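Local coordinates for protein hypoxanthine phosphoribosyltransferase (Bacillus anthracis, PDB 4QYI) that probably catalyses the magnesium-dependent transfer of a phosphoribosyl group from phosphoribosyl pyrophosphate to hypoxanthine or guanine, forming IMP or GMP in purine salvage, at residues K9-S14 with L169-S174; T129-P134 with F148-E153. All coordinates share one frame; numbering follows the deposited sequence.

Interaction 1 (K9-S14 with L169-S174)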
loop_
_atom_site.group_PDB
_atom_site.type_symbol
_atom_site.label_atom_id
_atom_site.label_comp_id
_atom_site.label_asym_id
_atom_site.label_seq_id
_atom_site.Cartn_x
_atom_site.Cartn_y
_atom_site.Cartn_z
ATOM N N LYS A 9 -21.479 -3.782 -11.972
ATOM C CA LYS A 9 -22.217 -4.548 -12.946
ATOM C C LYS A 9 -21.887 -6.038 -12.865
ATOM O O LYS A 9 -22.693 -6.830 -12.391
ATOM C CB LYS A 9 -21.921 -4.010 -14.343
ATOM C CG LYS A 9 -22.655 -4.736 -15.450
ATOM C CD LYS A 9 -22.287 -4.187 -16.814
ATOM C CE LYS A 9 -22.894 -5.035 -17.929
ATOM N NZ LYS A 9 -22.564 -4.468 -19.263
ATOM N N ASP A 10 -20.696 -6.411 -13.319
ATOM C CA ASP A 10 -20.280 -7.805 -13.331
ATOM C C ASP A 10 -18.877 -7.983 -12.818
ATOM O O ASP A 10 -18.064 -7.075 -12.911
ATOM C CB ASP A 10 -20.227 -8.314 -14.769
ATOM C CG ASP A 10 -21.566 -8.303 -15.449
ATOM O OD1 ASP A 10 -22.555 -8.729 -14.824
ATOM O OD2 ASP A 10 -21.614 -7.913 -16.630
ATOM N N THR A 11 -18.594 -9.172 -12.301
ATOM C CA THR A 11 -17.258 -9.529 -11.855
ATOM C C THR A 11 -16.467 -9.773 -13.134
ATOM O O THR A 11 -16.916 -10.548 -13.964
ATOM C CB THR A 11 -17.299 -10.845 -11.080
ATOM O OG1 THR A 11 -18.210 -10.720 -9.979
ATOM C CG2 THR A 11 -15.906 -11.250 -10.612
ATOM N N LEU A 12 -15.319 -9.118 -13.309
ATOM C CA LEU A 12 -14.508 -9.318 -14.521
ATOM C C LEU A 12 -13.357 -10.291 -14.278
ATOM O O LEU A 12 -13.052 -11.113 -15.137
ATOM C CB LEU A 12 -13.991 -7.982 -15.057
ATOM C CG LEU A 12 -13.309 -7.941 -16.438
ATOM C CD1 LEU A 12 -14.335 -8.147 -17.550
ATOM C CD2 LEU A 12 -12.596 -6.607 -16.623
ATOM N N ILE A 13 -12.716 -10.189 -13.116
ATOM C CA ILE A 13 -11.616 -11.070 -12.768
ATOM C C ILE A 13 -11.835 -11.421 -11.316
ATOM O O ILE A 13 -11.881 -10.546 -10.466
ATOM C CB ILE A 13 -10.248 -10.386 -12.925
ATOM C CG1 ILE A 13 -10.144 -9.717 -14.298
ATOM C CG2 ILE A 13 -9.135 -11.403 -12.742
ATOM C CD1 ILE A 13 -8.849 -8.966 -14.510
ATOM N N SER A 14 -11.971 -12.706 -11.022
ATOM C CA SER A 14 -12.266 -13.124 -9.669
ATOM C C SER A 14 -11.079 -13.032 -8.739
ATOM O O SER A 14 -9.938 -12.929 -9.156
ATOM C CB SER A 14 -12.755 -14.576 -9.669
ATOM O OG SER A 14 -11.691 -15.462 -9.967
ATOM N N LEU A 169 -12.709 -4.011 -2.898
ATOM C CA LEU A 169 -13.241 -5.261 -3.418
ATOM C C LEU A 169 -12.090 -6.247 -3.624
ATOM O O LEU A 169 -11.030 -5.862 -4.092
ATOM C CB LEU A 169 -13.949 -5.055 -4.753
ATOM C CG LEU A 169 -15.072 -4.025 -4.764
ATOM C CD1 LEU A 169 -15.690 -3.945 -6.150
ATOM C CD2 LEU A 169 -16.142 -4.355 -3.734
ATOM N N PRO A 170 -12.288 -7.530 -3.276
ATOM C CA PRO A 170 -11.217 -8.506 -3.475
ATOM C C PRO A 170 -11.114 -9.040 -4.904
ATOM O O PRO A 170 -10.242 -9.868 -5.204
ATOM C CB PRO A 170 -11.589 -9.621 -2.510
ATOM C CG PRO A 170 -13.080 -9.553 -2.417
ATOM C CD PRO A 170 -13.408 -8.086 -2.489
ATOM N N PHE A 171 -11.990 -8.549 -5.776
ATOM C CA PHE A 171 -12.044 -8.934 -7.182
ATOM C C PHE A 171 -12.121 -7.652 -8.008
ATOM O O PHE A 171 -12.270 -6.562 -7.450
ATOM C CB PHE A 171 -13.303 -9.799 -7.439
ATOM C CG PHE A 171 -14.570 -9.146 -6.968
ATOM C CD1 PHE A 171 -15.247 -8.233 -7.772
ATOM C CD2 PHE A 171 -15.077 -9.428 -5.707
ATOM C CE1 PHE A 171 -16.406 -7.610 -7.325
ATOM C CE2 PHE A 171 -16.240 -8.832 -5.260
ATOM C CZ PHE A 171 -16.902 -7.916 -6.062
ATOM N N ILE A 172 -12.013 -7.791 -9.327
ATOM C CA ILE A 172 -12.125 -6.673 -10.254
ATOM C C ILE A 172 -13.477 -6.770 -10.961
ATOM O O ILE A 172 -13.865 -7.834 -11.449
ATOM C CB ILE A 172 -10.950 -6.630 -11.239
ATOM C CG1 ILE A 172 -9.671 -6.282 -10.430
ATOM C CG2 ILE A 172 -11.193 -5.610 -12.342
ATOM C CD1 ILE A 172 -8.424 -5.924 -11.186
ATOM N N ALA A 173 -14.195 -5.649 -11.006
ATOM C CA ALA A 173 -15.515 -5.604 -11.614
ATOM C C ALA A 173 -15.733 -4.438 -12.548
ATOM O O ALA A 173 -15.054 -3.424 -12.457
ATOM C CB ALA A 173 -16.562 -5.527 -10.518
ATOM N N SER A 174 -16.713 -4.601 -13.428
ATOM C CA SER A 174 -17.133 -3.547 -14.324
ATOM C C SER A 174 -18.169 -2.748 -13.534
ATOM O O SER A 174 -18.771 -3.265 -12.591
ATOM C CB SER A 174 -17.743 -4.123 -15.608
ATOM O OG SER A 174 -18.753 -5.078 -15.330
#
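Thr11 and Ala173 form a non-hydrogen-bonded antiparallel pair and Ile13 and Ile172 a hydrogen-bonded one, the register slipping by one residue between them in a classic beta bulge. At the bulge, Ile172 O accepts from two successive amides, Leu12 N at 2.7 Å in the carbonyl plane and Ile13 N at 3.1 Å from a tilted position, while Ile172 N returns a bond to Ile13 O. Beyond Thr11 the ladder resumes with Ser174 N bound to Asp10 O and Lys9 N to Ser174 O.

Ser174 adds a side-chain bond to this ladder. Its OG stands between its own backbone N and carbonyl carbon (chi1 51°), which brings it 3.1 Å from Asp10 N. A short hydroxyl suits the spot, since it takes a backbone amide hydrogen without pushing the strands apart. The aliphatic CB of Lys9 lies 3.5 Å from the same OG, and the rest of the extended lysine leads its ammonium outward. The small methyl of Ala173 fits closely against the other strand, its CB 3.2 Å from Asp10 O. On the same face, Thr11 CG2 approaches Phe171 CD1 obliquely at 4.2 Å. The Phe171 ring has Leu169 CB over one face and the Ala173 methyl in plane at its edge. On the other face the two beta-branched residues Ile13 and Ile172 meet CB to CB at 4.2 Å, and both also touch Leu18 of helix 15-32, which begins just after the N-cap residue Ser14.

This small antiparallel sheet, completed by strand 155-156, is consistent with the hood that covers the purine side of the site in this family. Between the two segments five of the six hydrogen bonds join backbone to backbone and Ser174 OG takes the sixth, leaving Thr11 and Ala173 beside the Phe171 ring on one face and Ile13 and Ile172 packed on Leu18 on the other.

Interaction 2 (T129-P134 with F148-E153)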
loop_
_atom_site.group_PDB
_atom_site.type_symbol
_atom_site.label_atom_id
_atom_site.label_comp_id
_atom_site.label_asym_id
_atom_site.label_seq_id
_atom_site.Cartn_x
_atom_site.Cartn_y
_atom_site.Cartn_z
ATOM N N THR A 129 2.511 -4.518 -14.630
ATOM C CA THR A 129 1.163 -4.010 -14.443
ATOM C C THR A 129 0.184 -5.151 -14.299
ATOM O O THR A 129 0.333 -6.201 -14.913
ATOM C CB THR A 129 0.718 -3.090 -15.611
ATOM O OG1 THR A 129 -0.563 -2.500 -15.327
ATOM C CG2 THR A 129 0.636 -3.863 -16.907
ATOM N N LEU A 130 -0.822 -4.932 -13.467
ATOM C CA LEU A 130 -1.842 -5.926 -13.256
ATOM C C LEU A 130 -2.689 -6.005 -14.505
ATOM O O LEU A 130 -2.975 -7.099 -14.996
ATOM C CB LEU A 130 -2.748 -5.542 -12.086
ATOM C CG LEU A 130 -3.881 -6.537 -11.799
ATOM C CD1 LEU A 130 -3.336 -7.904 -11.433
ATOM C CD2 LEU A 130 -4.758 -6.026 -10.673
ATOM N N LEU A 131 -3.083 -4.832 -15.012
ATOM C CA LEU A 131 -3.945 -4.751 -16.186
ATOM C C LEU A 131 -3.300 -3.934 -17.289
ATOM O O LEU A 131 -2.629 -2.940 -17.010
ATOM C CB LEU A 131 -5.260 -4.104 -15.795
ATOM C CG LEU A 131 -5.962 -4.688 -14.560
ATOM C CD1 LEU A 131 -7.155 -3.813 -14.191
ATOM C CD2 LEU A 131 -6.383 -6.132 -14.752
ATOM N N ASP A 132 -3.497 -4.362 -18.538
ATOM C CA ASP A 132 -2.924 -3.691 -19.694
ATOM C C ASP A 132 -4.016 -3.496 -20.755
ATOM O O ASP A 132 -4.871 -4.374 -20.966
ATOM C CB ASP A 132 -1.750 -4.516 -20.269
ATOM C CG ASP A 132 -0.856 -3.714 -21.226
ATOM O OD1 ASP A 132 -0.887 -2.471 -21.163
ATOM O OD2 ASP A 132 -0.056 -4.323 -21.984
ATOM N N LYS A 133 -3.976 -2.339 -21.407
ATOM C CA LYS A 133 -4.914 -1.985 -22.471
ATOM C C LYS A 133 -4.043 -1.463 -23.596
ATOM O O LYS A 133 -3.968 -0.257 -23.797
ATOM C CB LYS A 133 -5.906 -0.896 -22.000
ATOM C CG LYS A 133 -6.791 -1.347 -20.816
ATOM C CD LYS A 133 -7.595 -0.410 -19.872
ATOM C CE LYS A 133 -8.906 0.255 -20.289
ATOM N NZ LYS A 133 -9.489 1.008 -19.124
ATOM N N PRO A 134 -3.350 -2.368 -24.312
ATOM C CA PRO A 134 -2.428 -1.965 -25.376
ATOM C C PRO A 134 -3.094 -1.260 -26.543
ATOM O O PRO A 134 -2.393 -0.603 -27.300
ATOM C CB PRO A 134 -1.790 -3.286 -25.842
ATOM C CG PRO A 134 -2.175 -4.307 -24.840
ATOM C CD PRO A 134 -3.430 -3.828 -24.181
ATOM N N PHE A 148 -3.266 -9.158 -16.911
ATOM C CA PHE A 148 -4.405 -9.386 -17.775
ATOM C C PHE A 148 -4.611 -8.271 -18.775
ATOM O O PHE A 148 -4.404 -7.091 -18.471
ATOM C CB PHE A 148 -5.678 -9.433 -16.936
ATOM C CG PHE A 148 -5.649 -10.434 -15.823
ATOM C CD1 PHE A 148 -5.114 -10.093 -14.589
ATOM C CD2 PHE A 148 -6.218 -11.690 -15.982
ATOM C CE1 PHE A 148 -5.124 -10.997 -13.544
ATOM C CE2 PHE A 148 -6.228 -12.596 -14.942
ATOM C CZ PHE A 148 -5.683 -12.245 -13.722
ATOM N N GLN A 149 -5.049 -8.661 -19.961
ATOM C CA GLN A 149 -5.387 -7.712 -20.994
ATOM C C GLN A 149 -6.887 -7.559 -20.957
ATOM O O GLN A 149 -7.616 -8.518 -21.174
ATOM C CB GLN A 149 -4.963 -8.171 -22.373
ATOM C CG GLN A 149 -3.501 -7.981 -22.695
ATOM C CD GLN A 149 -3.297 -8.075 -24.190
ATOM O OE1 GLN A 149 -4.269 -8.168 -24.950
ATOM N NE2 GLN A 149 -2.048 -8.035 -24.628
ATOM N N ILE A 150 -7.341 -6.355 -20.660
ATOM C CA ILE A 150 -8.747 -6.057 -20.564
ATOM C C ILE A 150 -9.260 -5.101 -21.626
ATOM O O ILE A 150 -8.512 -4.304 -22.157
ATOM C CB ILE A 150 -8.987 -5.502 -19.156
ATOM C CG1 ILE A 150 -8.930 -6.703 -18.243
ATOM C CG2 ILE A 150 -10.312 -4.750 -19.040
ATOM C CD1 ILE A 150 -8.992 -6.355 -16.791
ATOM N N PRO A 151 -10.553 -5.211 -21.965
ATOM C CA PRO A 151 -11.112 -4.295 -22.952
ATOM C C PRO A 151 -11.232 -2.899 -22.355
ATOM O O PRO A 151 -11.338 -2.767 -21.134
ATOM C CB PRO A 151 -12.490 -4.904 -23.264
ATOM C CG PRO A 151 -12.817 -5.766 -22.094
ATOM C CD PRO A 151 -11.502 -6.277 -21.592
ATOM N N ASP A 152 -11.193 -1.881 -23.215
ATOM C CA ASP A 152 -11.291 -0.488 -22.799
ATOM C C ASP A 152 -12.625 -0.165 -22.129
ATOM O O ASP A 152 -13.573 0.303 -22.771
ATOM C CB ASP A 152 -11.078 0.435 -23.996
ATOM C CG ASP A 152 -10.946 1.885 -23.585
ATOM O OD1 ASP A 152 -10.722 2.147 -22.387
ATOM O OD2 ASP A 152 -11.035 2.766 -24.454
ATOM N N GLU A 153 -12.679 -0.443 -20.831
ATOM C CA GLU A 153 -13.854 -0.197 -20.024
ATOM C C GLU A 153 -13.453 0.237 -18.607
ATOM O O GLU A 153 -12.315 0.029 -18.186
ATOM C CB GLU A 153 -14.676 -1.484 -19.981
ATOM C CG GLU A 153 -15.882 -1.481 -19.063
ATOM C CD GLU A 153 -16.587 -2.825 -19.064
ATOM O OE1 GLU A 153 -15.957 -3.815 -18.623
ATOM O OE2 GLU A 153 -17.767 -2.886 -19.485
#
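Leu131 and Ile150 meet through their terminal methyls, Leu131 CD2 lying 3.3 Å from Ile150 CD1, an unusually short separation whose exact value is doubtful. The same Leu131 methyl reaches Phe148 CB at 4.0 Å. Leu130 runs beside the phenylalanine, pointing the same way, and sets its CD1 against Phe148 CE1 at 4.1 Å; Leu130 O lies at the ring's edge, near its plane. Branched aliphatic chains suit this interior because they offer methyls in several directions, as Leu131 CD2 does in touching both Phe148 and Ile150.

The backbones pair in parallel, Leu131 with Phe148 and Asp132 with Gln149. Phe148 N binds Leu130 O, Asp132 N binds Phe148 O, and Ile150 N binds Asp132 O at 3.2 Å. This ladder lies towards one end of the mixed, largely parallel sheet that forms the core of the phosphoribosyltransferase fold. Leu130 and Leu131 are also bonded through their backbones to Glu101 and Asp102, the residues of the magnesium site.

Where the pairing ends, Lys133 takes over. A bend at chi3 (76°) turns its NZ to Glu153 O, 3.1 Å away and well above the carbonyl plane, and a long salt bridge of 3.7 Å joins NZ to Asp152 OD1. Asp152, at the centre of an inverse gamma turn, is paired more strongly through OD1 with Arg136, while Asp132 is held by Arg137. Pro134 CG rests against Gln149 NE2 at 3.7 Å, the two side chains crossing at about a right angle. Farther out, Thr129 OG1 donates to Leu131 O, spanning the corner at Leu130, and Leu18 of helix 15-32 packs on both Leu130 and Phe148.

From the N terminus, strand 8-13 leads into helix 15-32 and then the core sheet, and its strand partner comes near the C terminus: interaction 1 closes this long loop, with 154 residues between its segments. Interaction 2 falls wholly within it, closing a short loop of 13 residues between two neighbouring core strands. The centres of the two contacts lie about 14 Å apart, yet the contacts touch directly. Ile150 CD1 packs on Ile13 CD1 at 3.5 Å and also reaches Leu12, while Phe148 CZ meets Ile13 CG2. The bulged strand of the small terminal sheet is thus seated on the edge region of the phosphoribosyltransferase core, near the magnesium site.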